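Local structure of putative methylase (Clostridium difficile, 3LDU) at residues A[188-193]-A[361-366]; A[340-345]-A[351-356]. The protein binds GTP in this crystal and is probably an RNA-binding, S-adenosylmethionine-dependent methyltransferase that modifies guanine in ribosomal RNA. One frame throughout, in Å; residues are numbered along the deposited sequence. Where two conformers were deposited one is given.

Interaction 1. Residues A[188-193]-A[361-366]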
ATOM      1  N   ILE A 188       8.413  -4.710   6.101  1.00 18.95           N
ATOM      2  CA  ILE A 188       8.394  -5.061   7.514  1.00 21.61           C
ATOM      3  C   ILE A 188       7.706  -6.412   7.742  1.00 23.44           C
ATOM      4  O   ILE A 188       8.192  -7.267   8.488  1.00 22.80           O
ATOM      5  CB  ILE A 188       7.664  -4.014   8.374  1.00 19.05           C
ATOM      6  CG1 ILE A 188       8.227  -2.604   8.143  1.00 25.74           C
ATOM      7  CG2 ILE A 188       7.767  -4.394   9.860  1.00 20.31           C
ATOM      8  CD1 ILE A 188       9.726  -2.516   8.326  1.00 29.62           C
ATOM      9  N   TYR A 189       6.546  -6.575   7.108  1.00 18.95           N
ATOM     10  CA  TYR A 189       5.754  -7.791   7.235  1.00 18.14           C
ATOM     11  C   TYR A 189       6.487  -9.044   6.748  1.00 24.64           C
ATOM     12  O   TYR A 189       6.169 -10.165   7.178  1.00 22.29           O
ATOM     13  CB  TYR A 189       4.468  -7.632   6.426  1.00 18.53           C
ATOM     14  CG  TYR A 189       3.371  -6.810   7.068  1.00 24.35           C
ATOM     15  CD1 TYR A 189       3.188  -6.778   8.448  1.00 27.02           C
ATOM     16  CD2 TYR A 189       2.472  -6.114   6.278  1.00 26.05           C
ATOM     17  CE1 TYR A 189       2.129  -6.034   9.009  1.00 27.60           C
ATOM     18  CE2 TYR A 189       1.437  -5.381   6.825  1.00 24.58           C
ATOM     19  CZ  TYR A 189       1.270  -5.348   8.179  1.00 29.72           C
ATOM     20  OH  TYR A 189       0.222  -4.612   8.686  1.00 37.10           O
ATOM     21  N   LEU A 190       7.430  -8.860   5.823  1.00 22.77           N
ATOM     22  CA  LEU A 190       8.216  -9.979   5.299  1.00 22.98           C
ATOM     23  C   LEU A 190       9.329 -10.406   6.248  1.00 25.89           C
ATOM     24  O   LEU A 190      10.004 -11.395   6.002  1.00 26.67           O
ATOM     25  CB  LEU A 190       8.805  -9.652   3.923  1.00 19.88           C
ATOM     26  CG  LEU A 190       7.813  -9.692   2.763  1.00 24.39           C
ATOM     27  CD1 LEU A 190       8.321  -8.946   1.535  1.00 22.62           C
ATOM     28  CD2 LEU A 190       7.459 -11.131   2.414  1.00 31.08           C
ATOM     29  N   THR A 191       9.516  -9.663   7.335  1.00 23.81           N
ATOM     30  CA  THR A 191      10.526 -10.010   8.330  1.00 25.97           C
ATOM     31  C   THR A 191       9.879 -10.449   9.637  1.00 28.77           C
ATOM     32  O   THR A 191       8.678 -10.246   9.850  1.00 25.67           O
ATOM     33  CB  THR A 191      11.427  -8.802   8.656  1.00 23.73           C
ATOM     34  OG1 THR A 191      10.732  -7.922   9.551  1.00 23.15           O
ATOM     35  CG2 THR A 191      11.840  -8.070   7.379  1.00 24.75           C
ATOM     36  N   PRO A 192      10.673 -11.053  10.528  1.00 25.08           N
ATOM     37  CA  PRO A 192      10.157 -11.448  11.842  1.00 26.97           C
ATOM     38  C   PRO A 192      10.224 -10.330  12.876  1.00 27.80           C
ATOM     39  O   PRO A 192       9.988 -10.591  14.053  1.00 27.88           O
ATOM     40  CB  PRO A 192      11.093 -12.590  12.264  1.00 32.43           C
ATOM     41  CG  PRO A 192      12.005 -12.844  11.088  1.00 33.01           C
ATOM     42  CD  PRO A 192      12.012 -11.611  10.273  1.00 30.66           C
ATOM     43  N   TRP A 193      10.523  -9.102  12.463  1.00 26.72           N
ATOM     44  CA  TRP A 193      10.672  -8.024  13.436  1.00 26.93           C
ATOM     45  C   TRP A 193       9.390  -7.796  14.229  1.00 25.51           C
ATOM     46  O   TRP A 193       8.289  -7.823  13.673  1.00 26.76           O
ATOM     47  CB  TRP A 193      11.096  -6.706  12.772  1.00 29.57           C
ATOM     48  CG  TRP A 193      11.202  -5.583  13.778  1.00 28.26           C
ATOM     49  CD1 TRP A 193      12.252  -5.336  14.617  1.00 23.31           C
ATOM     50  CD2 TRP A 193      10.202  -4.593  14.082  1.00 23.42           C
ATOM     51  NE1 TRP A 193      11.977  -4.246  15.417  1.00 24.93           N
ATOM     52  CE2 TRP A 193      10.723  -3.777  15.110  1.00 22.45           C
ATOM     53  CE3 TRP A 193       8.918  -4.319  13.587  1.00 29.12           C
ATOM     54  CZ2 TRP A 193      10.014  -2.699  15.639  1.00 21.81           C
ATOM     55  CZ3 TRP A 193       8.215  -3.251  14.117  1.00 28.50           C
ATOM     56  CH2 TRP A 193       8.760  -2.457  15.135  1.00 22.17           C
ATOM     57  N   ARG A 361      13.009 -11.780  -3.166  1.00 24.16           N
ATOM     58  CA  ARG A 361      11.630 -11.607  -3.608  0.50 27.01           C
ATOM     59  C   ARG A 361      11.488 -10.456  -4.592  1.00 29.71           C
ATOM     60  O   ARG A 361      11.971  -9.345  -4.349  1.00 27.10           O
ATOM     61  CB  ARG A 361      10.707 -11.414  -2.407  0.50 27.78           C
ATOM     62  CG  ARG A 361      10.695 -12.607  -1.458  0.50 33.30           C
ATOM     63  CD  ARG A 361       9.754 -12.367  -0.304  0.50 29.50           C
ATOM     64  NE  ARG A 361       9.835 -13.395   0.734  0.50 23.69           N
ATOM     65  CZ  ARG A 361       8.809 -14.154   1.099  0.50 31.36           C
ATOM     66  NH1 ARG A 361       8.942 -15.043   2.067  0.50 21.23           N
ATOM     67  NH2 ARG A 361       7.635 -14.010   0.497  0.50 42.03           N
ATOM     68  N   LYS A 362      10.830 -10.734  -5.715  1.00 26.97           N
ATOM     69  CA  LYS A 362      10.623  -9.708  -6.728  1.00 30.39           C
ATOM     70  C   LYS A 362       9.468  -8.797  -6.319  1.00 31.19           C
ATOM     71  O   LYS A 362       8.364  -9.269  -6.038  1.00 26.31           O
ATOM     72  CB  LYS A 362      10.349 -10.342  -8.095  1.00 35.84           C
ATOM     73  CG  LYS A 362      10.044  -9.321  -9.181  1.00 42.24           C
ATOM     74  CD  LYS A 362       9.840  -9.973 -10.547  1.00 55.02           C
ATOM     75  CE  LYS A 362      11.089 -10.707 -11.014  1.00 65.02           C
ATOM     76  NZ  LYS A 362      11.007 -11.086 -12.456  1.00 69.95           N
ATOM     77  N   LEU A 363       9.736  -7.494  -6.288  1.00 30.23           N
ATOM     78  CA  LEU A 363       8.773  -6.495  -5.825  1.00 30.07           C
ATOM     79  C   LEU A 363       8.820  -5.260  -6.721  1.00 51.56           C
ATOM     80  O   LEU A 363       9.599  -5.212  -7.671  1.00 56.99           O
ATOM     81  CB  LEU A 363       9.059  -6.102  -4.378  1.00 27.08           C
ATOM     82  CG  LEU A 363       8.939  -7.201  -3.322  1.00 28.63           C
ATOM     83  CD1 LEU A 363       9.494  -6.722  -1.990  1.00 28.65           C
ATOM     84  CD2 LEU A 363       7.480  -7.601  -3.173  1.00 35.12           C
ATOM     85  N   TYR A 364       7.993  -4.262  -6.421  1.00 66.21           N
ATOM     86  CA  TYR A 364       7.892  -3.088  -7.289  1.00 77.58           C
ATOM     87  C   TYR A 364       7.697  -1.738  -6.595  1.00 83.09           C
ATOM     88  O   TYR A 364       6.759  -1.559  -5.817  1.00 88.00           O
ATOM     89  CB  TYR A 364       6.758  -3.274  -8.304  1.00 79.16           C
ATOM     90  CG  TYR A 364       7.120  -4.138  -9.483  1.00 88.68           C
ATOM     91  CD1 TYR A 364       6.234  -5.087  -9.969  1.00 92.38           C
ATOM     92  CD2 TYR A 364       8.352  -4.008 -10.109  1.00 93.74           C
ATOM     93  CE1 TYR A 364       6.562  -5.879 -11.049  1.00 96.78           C
ATOM     94  CE2 TYR A 364       8.689  -4.796 -11.187  1.00 97.30           C
ATOM     95  CZ  TYR A 364       7.791  -5.730 -11.653  1.00 99.40           C
ATOM     96  OH  TYR A 364       8.123  -6.517 -12.729  1.00103.37           O
ATOM     97  N   ASN A 365       8.592  -0.795  -6.888  1.00 81.00           N
ATOM     98  CA  ASN A 365       8.274   0.626  -6.770  1.00 79.83           C
ATOM     99  C   ASN A 365       7.774   1.075  -8.146  1.00 85.62           C
ATOM    100  O   ASN A 365       8.338   1.989  -8.750  1.00 93.40           O
ATOM    101  CB  ASN A 365       9.503   1.462  -6.381  1.00 74.05           C
ATOM    102  CG  ASN A 365       9.704   1.586  -4.864  1.00 64.03           C
ATOM    103  OD1 ASN A 365       9.009   2.355  -4.172  1.00 36.67           O
ATOM    104  ND2 ASN A 365      10.693   0.860  -4.349  1.00 66.20           N
ATOM    105  N   GLY A 366       6.739   0.405  -8.649  1.00 77.64           N
ATOM    106  CA  GLY A 366       6.177   0.714  -9.954  1.00 76.06           C
ATOM    107  C   GLY A 366       7.193   0.743 -11.084  1.00 81.85           C
ATOM    108  O   GLY A 366       7.566  -0.298 -11.628  1.00 82.17           O
TER

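Interaction 2. Residues A[340-345]-A[351-356]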
ATOM      1  N   TYR A 340      19.488  -9.044   8.275  1.00 20.85           N
ATOM      2  CA  TYR A 340      19.406  -7.820   7.485  1.00 20.61           C
ATOM      3  C   TYR A 340      18.652  -8.053   6.178  1.00 22.59           C
ATOM      4  O   TYR A 340      18.705  -9.144   5.608  1.00 22.03           O
ATOM      5  CB  TYR A 340      20.787  -7.190   7.246  1.00 23.11           C
ATOM      6  CG  TYR A 340      21.956  -8.167   7.218  1.00 26.43           C
ATOM      7  CD1 TYR A 340      22.382  -8.735   6.028  1.00 24.79           C
ATOM      8  CD2 TYR A 340      22.652  -8.480   8.378  1.00 28.63           C
ATOM      9  CE1 TYR A 340      23.453  -9.614   5.987  1.00 31.69           C
ATOM     10  CE2 TYR A 340      23.737  -9.376   8.350  1.00 26.50           C
ATOM     11  CZ  TYR A 340      24.127  -9.933   7.145  1.00 32.98           C
ATOM     12  OH  TYR A 340      25.197 -10.819   7.079  1.00 36.47           O
ATOM     13  N   TYR A 341      17.955  -7.017   5.724  1.00 20.89           N
ATOM     14  CA  TYR A 341      17.057  -7.115   4.578  1.00 20.02           C
ATOM     15  C   TYR A 341      17.243  -5.853   3.756  1.00 18.83           C
ATOM     16  O   TYR A 341      17.185  -4.751   4.296  1.00 19.04           O
ATOM     17  CB  TYR A 341      15.609  -7.213   5.071  1.00 18.26           C
ATOM     18  CG  TYR A 341      15.371  -8.394   5.995  1.00 17.28           C
ATOM     19  CD1 TYR A 341      14.884  -9.602   5.502  1.00 21.44           C
ATOM     20  CD2 TYR A 341      15.667  -8.309   7.362  1.00 22.20           C
ATOM     21  CE1 TYR A 341      14.666 -10.693   6.344  1.00 20.75           C
ATOM     22  CE2 TYR A 341      15.465  -9.404   8.208  1.00 25.10           C
ATOM     23  CZ  TYR A 341      14.959 -10.586   7.692  1.00 27.82           C
ATOM     24  OH  TYR A 341      14.754 -11.688   8.513  1.00 27.62           O
ATOM     25  N   LEU A 342      17.505  -6.005   2.466  1.00 17.54           N
ATOM     26  CA  LEU A 342      17.808  -4.849   1.630  1.00 17.93           C
ATOM     27  C   LEU A 342      17.025  -4.927   0.340  1.00 23.16           C
ATOM     28  O   LEU A 342      16.967  -5.983  -0.298  1.00 22.30           O
ATOM     29  CB  LEU A 342      19.307  -4.828   1.285  1.00 18.36           C
ATOM     30  CG  LEU A 342      20.282  -4.638   2.448  1.00 25.40           C
ATOM     31  CD1 LEU A 342      20.731  -6.003   2.950  1.00 28.00           C
ATOM     32  CD2 LEU A 342      21.493  -3.806   2.036  1.00 27.15           C
ATOM     33  N   ILE A 343      16.419  -3.812  -0.044  1.00 20.74           N
ATOM     34  CA  ILE A 343      15.706  -3.755  -1.314  1.00 20.08           C
ATOM     35  C   ILE A 343      16.495  -2.927  -2.330  1.00 20.60           C
ATOM     36  O   ILE A 343      16.953  -1.823  -2.028  1.00 20.70           O
ATOM     37  CB  ILE A 343      14.260  -3.199  -1.132  1.00 19.90           C
ATOM     38  CG1 ILE A 343      13.568  -3.120  -2.494  1.00 19.27           C
ATOM     39  CG2 ILE A 343      14.268  -1.844  -0.412  1.00 17.90           C
ATOM     40  CD1 ILE A 343      12.028  -2.960  -2.416  1.00 22.08           C
ATOM     41  N   THR A 344      16.714  -3.482  -3.512  1.00 22.07           N
ATOM     42  CA  THR A 344      17.415  -2.750  -4.556  1.00 20.82           C
ATOM     43  C   THR A 344      17.089  -3.316  -5.921  1.00 23.05           C
ATOM     44  O   THR A 344      16.767  -4.499  -6.045  1.00 24.61           O
ATOM     45  CB  THR A 344      18.954  -2.743  -4.355  1.00 23.61           C
ATOM     46  OG1 THR A 344      19.556  -2.035  -5.445  1.00 25.32           O
ATOM     47  CG2 THR A 344      19.509  -4.161  -4.312  1.00 26.53           C
ATOM     48  N   SER A 345      17.190  -2.476  -6.945  1.00 23.80           N
ATOM     49  CA  SER A 345      16.965  -2.923  -8.315  1.00 28.45           C
ATOM     50  C   SER A 345      18.262  -3.391  -8.962  1.00 30.76           C
ATOM     51  O   SER A 345      18.259  -3.859 -10.107  1.00 28.23           O
ATOM     52  CB  SER A 345      16.350  -1.805  -9.154  1.00 33.03           C
ATOM     53  OG  SER A 345      17.254  -0.723  -9.296  1.00 34.22           O
ATOM     54  N   TYR A 351      26.338 -10.532  -5.377  1.00 30.80           N
ATOM     55  CA  TYR A 351      27.754 -10.623  -5.722  1.00 32.20           C
ATOM     56  C   TYR A 351      28.588  -9.498  -5.098  1.00 33.52           C
ATOM     57  O   TYR A 351      29.660  -9.745  -4.531  1.00 32.38           O
ATOM     58  CB  TYR A 351      27.943 -10.674  -7.239  1.00 28.31           C
ATOM     59  CG  TYR A 351      29.398 -10.763  -7.634  1.00 33.67           C
ATOM     60  CD1 TYR A 351      30.092 -11.960  -7.521  1.00 36.02           C
ATOM     61  CD2 TYR A 351      30.081  -9.647  -8.099  1.00 39.39           C
ATOM     62  CE1 TYR A 351      31.431 -12.042  -7.875  1.00 45.08           C
ATOM     63  CE2 TYR A 351      31.413  -9.719  -8.451  1.00 45.40           C
ATOM     64  CZ  TYR A 351      32.084 -10.918  -8.338  1.00 49.29           C
ATOM     65  OH  TYR A 351      33.416 -10.998  -8.687  1.00 54.84           O
ATOM     66  N   GLU A 352      28.107  -8.262  -5.177  1.00 29.37           N
ATOM     67  CA  GLU A 352      28.875  -7.139  -4.641  1.00 30.52           C
ATOM     68  C   GLU A 352      28.792  -7.074  -3.112  1.00 31.77           C
ATOM     69  O   GLU A 352      29.770  -6.727  -2.429  1.00 29.75           O
ATOM     70  CB  GLU A 352      28.409  -5.824  -5.266  1.00 33.54           C
ATOM     71  CG  GLU A 352      28.433  -5.821  -6.784  1.00 34.93           C
ATOM     72  CD  GLU A 352      29.841  -5.891  -7.354  1.00 43.25           C
ATOM     73  OE1 GLU A 352      30.815  -5.712  -6.586  1.00 45.11           O
ATOM     74  OE2 GLU A 352      29.975  -6.120  -8.578  1.00 44.62           O
ATOM     75  N   PHE A 353      27.620  -7.419  -2.582  1.00 28.31           N
ATOM     76  CA  PHE A 353      27.390  -7.485  -1.141  1.00 32.57           C
ATOM     77  C   PHE A 353      28.233  -8.577  -0.466  1.00 35.46           C
ATOM     78  O   PHE A 353      28.586  -8.457   0.706  1.00 33.27           O
ATOM     79  CB  PHE A 353      25.902  -7.715  -0.870  1.00 31.37           C
ATOM     80  CG  PHE A 353      25.527  -7.645   0.576  1.00 28.35           C
ATOM     81  CD1 PHE A 353      25.509  -6.426   1.243  1.00 25.56           C
ATOM     82  CD2 PHE A 353      25.153  -8.790   1.264  1.00 27.57           C
ATOM     83  CE1 PHE A 353      25.146  -6.346   2.573  1.00 29.16           C
ATOM     84  CE2 PHE A 353      24.787  -8.720   2.599  1.00 30.14           C
ATOM     85  CZ  PHE A 353      24.783  -7.489   3.256  1.00 29.94           C
ATOM     86  N   GLY A 354      28.549  -9.638  -1.206  1.00 32.91           N
ATOM     87  CA  GLY A 354      29.431 -10.681  -0.704  1.00 31.07           C
ATOM     88  C   GLY A 354      28.737 -11.797   0.054  1.00 34.79           C
ATOM     89  O   GLY A 354      29.367 -12.510   0.836  1.00 34.43           O
ATOM     90  N   GLN A 355      27.434 -11.954  -0.173  1.00 29.18           N
ATOM     91  CA  GLN A 355      26.666 -12.963   0.545  1.00 33.14           C
ATOM     92  C   GLN A 355      25.387 -13.311  -0.212  1.00 32.88           C
ATOM     93  O   GLN A 355      24.722 -12.428  -0.752  1.00 31.17           O
ATOM     94  CB  GLN A 355      26.337 -12.451   1.953  1.00 35.69           C
ATOM     95  CG  GLN A 355      25.807 -13.503   2.907  1.00 34.72           C
ATOM     96  CD  GLN A 355      25.552 -12.940   4.285  1.00 38.70           C
ATOM     97  OE1 GLN A 355      24.989 -13.613   5.150  1.00 42.85           O
ATOM     98  NE2 GLN A 355      25.953 -11.688   4.494  1.00 31.60           N
ATOM     99  N   LYS A 356      25.068 -14.605  -0.271  1.00 34.04           N
ATOM    100  CA  LYS A 356      23.869 -15.088  -0.946  1.00 31.82           C
ATOM    101  C   LYS A 356      22.703 -14.977   0.022  1.00 29.18           C
ATOM    102  O   LYS A 356      22.832 -15.333   1.191  1.00 29.29           O
ATOM    103  CB  LYS A 356      24.055 -16.547  -1.390  1.00 33.11           C
ATOM    104  CG  LYS A 356      22.906 -17.094  -2.219  1.00 40.30           C
ATOM    105  CD  LYS A 356      23.258 -18.401  -2.915  1.00 51.83           C
ATOM    106  CE  LYS A 356      22.725 -19.614  -2.162  1.00 60.48           C
ATOM    107  NZ  LYS A 356      23.318 -19.773  -0.802  1.00 60.48           N
TER

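Interaction 1. Residues A[188-193]-A[361-366]
Arg361, the first residue of 361-366, turns one face of its guanidinium to Leu190 CD2; the leucine belongs to 188-193, at the C-terminal end of helix 181-189. The methyl sits 3.3 Å above the plane of the flat group, displaced toward the rim, with Leu190 CD2 to Arg361 NH2 at 3.5 Å. CG of Arg361 stands anti to the carbonyl carbon (chi1 -61°), and the extended run from CG to NE puts the guanidinium under CD2 of Leu190 while Arg361 CD stays within 3.8 Å of the same methyl. The arginine is modelled in two conformations, and this contact holds for the one described. No hydrogen bond joins the segments; NE of Arg361 has a weak one to Gln374 on the adjoining strand.

This is the flank of a Rossmann-like methyltransferase sheet: 359-365 is an outermost strand, antiparallel to 368-375, and Leu190 reaches it through side chains alone. The turn in 188-193 is shaped by Thr191, whose OG1 gives a hydrogen bond to Ile188 O (2.8 Å), on a lone pair in the carbonyl plane. Ile188 O also takes Thr191 N, so two donors hold it. Thr191 OG1 in turn accepts from Trp193 N (3.1 Å, 163°), which makes an ST turn.

Two residues along, Leu363 makes a looser apolar contact, its CD1 4.3 Å from Leu190 CD1. Leu363 and Leu190 both touch Phe372 of strand 368-375, and Leu363 also meets Met17.

Interaction 2. Residues A[340-345]-A[351-356]
Tyr340 and Gln355 meet through one good hydrogen bond: Gln355 NE2 donates to Tyr340 OH over 2.8 Å, with an N-H...O angle of 165°. The two side chains come from opposite directions. The phenol oxygen lies almost in the amide plane, and the amide nitrogen in turn approaches the edge of the tyrosine ring close to its plane, although ring and amide planes are themselves turned 76° apart. Gln355 manages this reach by being stretched out, CG anti to the backbone N and the rest of the chain extended to the amide.

The apolar part is built on Phe353. Its ring and that of Tyr340 cross at an intermediate tilt, planes 64° apart and centroids separated by 5.9 Å. Tyr340 CE1 comes in at the edge of the phenylalanine ring, near its plane, 3.7 Å from Phe353 CZ. Leu342, two residues farther along the same strand, adds a methyl to that end of the ring: its CD1 is 4.3 Å from Phe353 CZ. The ring of Phe353 projects from the last helical residue onto Tyr340 and Leu342. Gly354 then leaves helical geometry with positive phi, and the chain turns to present Gln355.

In the fold, the short helix 349-353 and the residues after it lie against one side of strand 339-344, which runs between 304-307 (parallel) and 368-375 (antiparallel) in the methyltransferase sheet. Helix 315-333 packs on the same side chains: Arg333 makes a cation-pi contact with Phe353 and bonds to its carbonyl oxygen, while Tyr375 of strand 368-375 meets the rings of both Tyr340 and Phe353.

How the interactions relate
From the N terminus, the chain first passes 188-193, at the end of helix 181-189, and interaction 1 stays open for 167 intervening residues until strand 359-365 returns to it. Interaction 2 opens and closes within that long loop, bridging only the few residues between strand 339-344 and the end of helix 349-353; a short loop, 354-358, leads from the helix into strand 359-365. Both contacts reach the same seven-stranded sheet, interaction 1 at an outermost strand, 359-365, interaction 2 on a strand inside it. They also touch directly, about 14 Å apart between centres: Pro192 CD lies 3.3 Å from Tyr341 OH, and Thr191 packs against the same tyrosine.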